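Local coordinates for tetratricopeptide repeat domain protein (Salinibacter ruber, PDB 3MA5) that is of unknown function but carries a tetratricopeptide repeat domain, a helical scaffold that in its relatives usually mediates protein-protein binding, at residues Thr9-Ala14 with Val41-His46. Sequence-based numbering, arbitrary orientation.
Sequences TRYALA and VGTYYH
Y11 packs on the N-terminal part of helix 42-53, at G42, T43 and H46, a tyrosine-to-backbone and tyrosine-to-histidine contact between the A helices of two consecutive predicted TPR repeats. The two helix segments run nearly parallel, at 17°, with axes 11.1 Å apart. From 9-14, Y11 alone spans the gap to 41-46. Its CG lies anti to the backbone N (chi1 167°), which carries the ring across to the second helix. The CE1 edge of the ring meets the backbone at G42, with CE1 3.4 Å from G42 O and the oxygen near the ring plane. The same edge lies beside the backbone N of T43. Farther out, Y11 OH reaches the edge of the H46 imidazole, 3.1 Å from H46 NE2 and close to its plane. The two rings are oblique, their planes at 53° and centroids 5.9 Å apart. CD1 of Y45 lies over one face of the H46 ring, toward its rim. Replacing Y11 with an alanine would probably open a gap beside G42 and leave the H46 edge without the tyrosine hydroxyl near it. Helix 23-36 contacts both partners: A14 touches L29, while T43 packs on F30 and V34. From 41-46, V41 and Y44 touch helix 57-74, and Y44 and Y45 meet helix 77-91.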
loop_
_atom_site.group_PDB
_atom_site.type_symbol
_atom_site.label_atom_id
_atom_site.label_comp_id
_atom_site.label_asym_id
_atom_site.label_seq_id
_atom_site.Cartn_x
_atom_site.Cartn_y
_atom_site.Cartn_z
ATOM N N THR A 9 13.418 5.992 -3.002
ATOM C CA THR A 9 13.349 7.443 -3.076
ATOM C C THR A 9 11.905 7.930 -3.198
ATOM O O THR A 9 11.429 8.663 -2.330
ATOM C CB THR A 9 14.231 7.986 -4.232
ATOM O OG1 THR A 9 15.615 7.806 -3.895
ATOM C CG2 THR A 9 13.968 9.466 -4.476
ATOM N N ARG A 10 11.198 7.515 -4.248
ATOM C CA ARG A 10 9.813 7.949 -4.406
ATOM C C ARG A 10 8.879 7.346 -3.366
ATOM O O ARG A 10 7.868 7.945 -3.017
ATOM C CB ARG A 10 9.286 7.685 -5.828
ATOM C CG ARG A 10 9.941 6.565 -6.591
ATOM C CD ARG A 10 9.999 6.936 -8.061
ATOM N NE ARG A 10 9.071 6.156 -8.862
ATOM C CZ ARG A 10 9.240 4.873 -9.150
ATOM N NH1 ARG A 10 10.311 4.228 -8.699
ATOM N NH2 ARG A 10 8.340 4.235 -9.886
ATOM N N TYR A 11 9.196 6.160 -2.872
ATOM C CA TYR A 11 8.363 5.586 -1.823
ATOM C C TYR A 11 8.376 6.586 -0.639
ATOM O O TYR A 11 7.329 7.070 -0.202
ATOM C CB TYR A 11 8.924 4.235 -1.375
ATOM C CG TYR A 11 8.311 3.724 -0.097
ATOM C CD1 TYR A 11 7.188 2.898 -0.116
ATOM C CD2 TYR A 11 8.838 4.089 1.135
ATOM C CE1 TYR A 11 6.609 2.441 1.062
ATOM C CE2 TYR A 11 8.264 3.646 2.322
ATOM C CZ TYR A 11 7.148 2.821 2.276
ATOM O OH TYR A 11 6.578 2.367 3.440
ATOM N N ALA A 12 9.572 6.890 -0.134
ATOM C CA ALA A 12 9.725 7.827 0.975
ATOM C C ALA A 12 9.097 9.161 0.576
ATOM O O ALA A 12 8.475 9.840 1.396
ATOM C CB ALA A 12 11.211 8.012 1.317
ATOM N N LEU A 13 9.272 9.525 -0.686
ATOM C CA LEU A 13 8.706 10.753 -1.227
ATOM C C LEU A 13 7.206 10.714 -0.935
ATOM O O LEU A 13 6.681 11.536 -0.180
ATOM C CB LEU A 13 8.929 10.782 -2.738
ATOM C CG LEU A 13 8.769 12.041 -3.590
ATOM C CD1 LEU A 13 7.958 13.090 -2.869
ATOM C CD2 LEU A 13 10.153 12.560 -3.919
ATOM N N ALA A 14 6.535 9.735 -1.539
ATOM C CA ALA A 14 5.101 9.517 -1.381
ATOM C C ALA A 14 4.696 9.555 0.077
ATOM O O ALA A 14 3.597 9.973 0.419
ATOM C CB ALA A 14 4.725 8.174 -1.960
ATOM N N VAL A 41 7.413 -4.558 -1.665
ATOM C CA VAL A 41 6.356 -4.723 -0.646
ATOM C C VAL A 41 5.775 -3.531 0.134
ATOM O O VAL A 41 4.584 -3.522 0.456
ATOM C CB VAL A 41 6.804 -5.737 0.430
ATOM C CG1 VAL A 41 5.727 -6.761 0.662
ATOM C CG2 VAL A 41 8.104 -6.384 0.014
ATOM N N GLY A 42 6.610 -2.548 0.451
ATOM C CA GLY A 42 6.167 -1.415 1.239
ATOM C C GLY A 42 5.007 -0.585 0.744
ATOM O O GLY A 42 4.256 -0.004 1.551
ATOM N N THR A 43 4.856 -0.527 -0.576
ATOM C CA THR A 43 3.796 0.246 -1.206
ATOM C C THR A 43 2.390 -0.257 -0.923
ATOM O O THR A 43 1.468 0.522 -0.732
ATOM C CB THR A 43 3.955 0.253 -2.725
ATOM O OG1 THR A 43 5.329 0.425 -3.059
ATOM C CG2 THR A 43 3.155 1.379 -3.339
ATOM N N TYR A 44 2.228 -1.568 -0.896
ATOM C CA TYR A 44 0.908 -2.138 -0.711
ATOM C C TYR A 44 0.142 -1.764 0.536
ATOM O O TYR A 44 -1.065 -1.623 0.475
ATOM C CB TYR A 44 0.981 -3.662 -0.853
ATOM C CG TYR A 44 1.503 -4.098 -2.197
ATOM C CD1 TYR A 44 2.865 -4.054 -2.480
ATOM C CD2 TYR A 44 0.627 -4.495 -3.211
ATOM C CE1 TYR A 44 3.350 -4.392 -3.754
ATOM C CE2 TYR A 44 1.093 -4.837 -4.481
ATOM C CZ TYR A 44 2.457 -4.778 -4.747
ATOM O OH TYR A 44 2.928 -5.073 -6.010
ATOM N N TYR A 45 0.821 -1.599 1.661
ATOM C CA TYR A 45 0.100 -1.252 2.876
ATOM C C TYR A 45 -0.418 0.191 2.895
ATOM O O TYR A 45 -1.549 0.452 3.292
ATOM C CB TYR A 45 0.982 -1.527 4.097
ATOM C CG TYR A 45 0.415 -1.016 5.386
ATOM C CD1 TYR A 45 0.602 0.311 5.772
ATOM C CD2 TYR A 45 -0.369 -1.835 6.189
ATOM C CE1 TYR A 45 0.007 0.812 6.939
ATOM C CE2 TYR A 45 -0.968 -1.343 7.359
ATOM C CZ TYR A 45 -0.778 -0.017 7.726
ATOM O OH TYR A 45 -1.368 0.489 8.864
ATOM N N HIS A 46 0.405 1.129 2.465
ATOM C CA HIS A 46 -0.016 2.505 2.451
ATOM C C HIS A 46 -1.020 2.797 1.349
ATOM O O HIS A 46 -1.863 3.671 1.516
ATOM C CB HIS A 46 1.199 3.430 2.319
ATOM C CG HIS A 46 2.156 3.319 3.465
ATOM N ND1 HIS A 46 1.779 3.522 4.769
ATOM C CD2 HIS A 46 3.461 2.938 3.505
ATOM C CE1 HIS A 46 2.795 3.261 5.571
ATOM N NE2 HIS A 46 3.827 2.904 4.823
#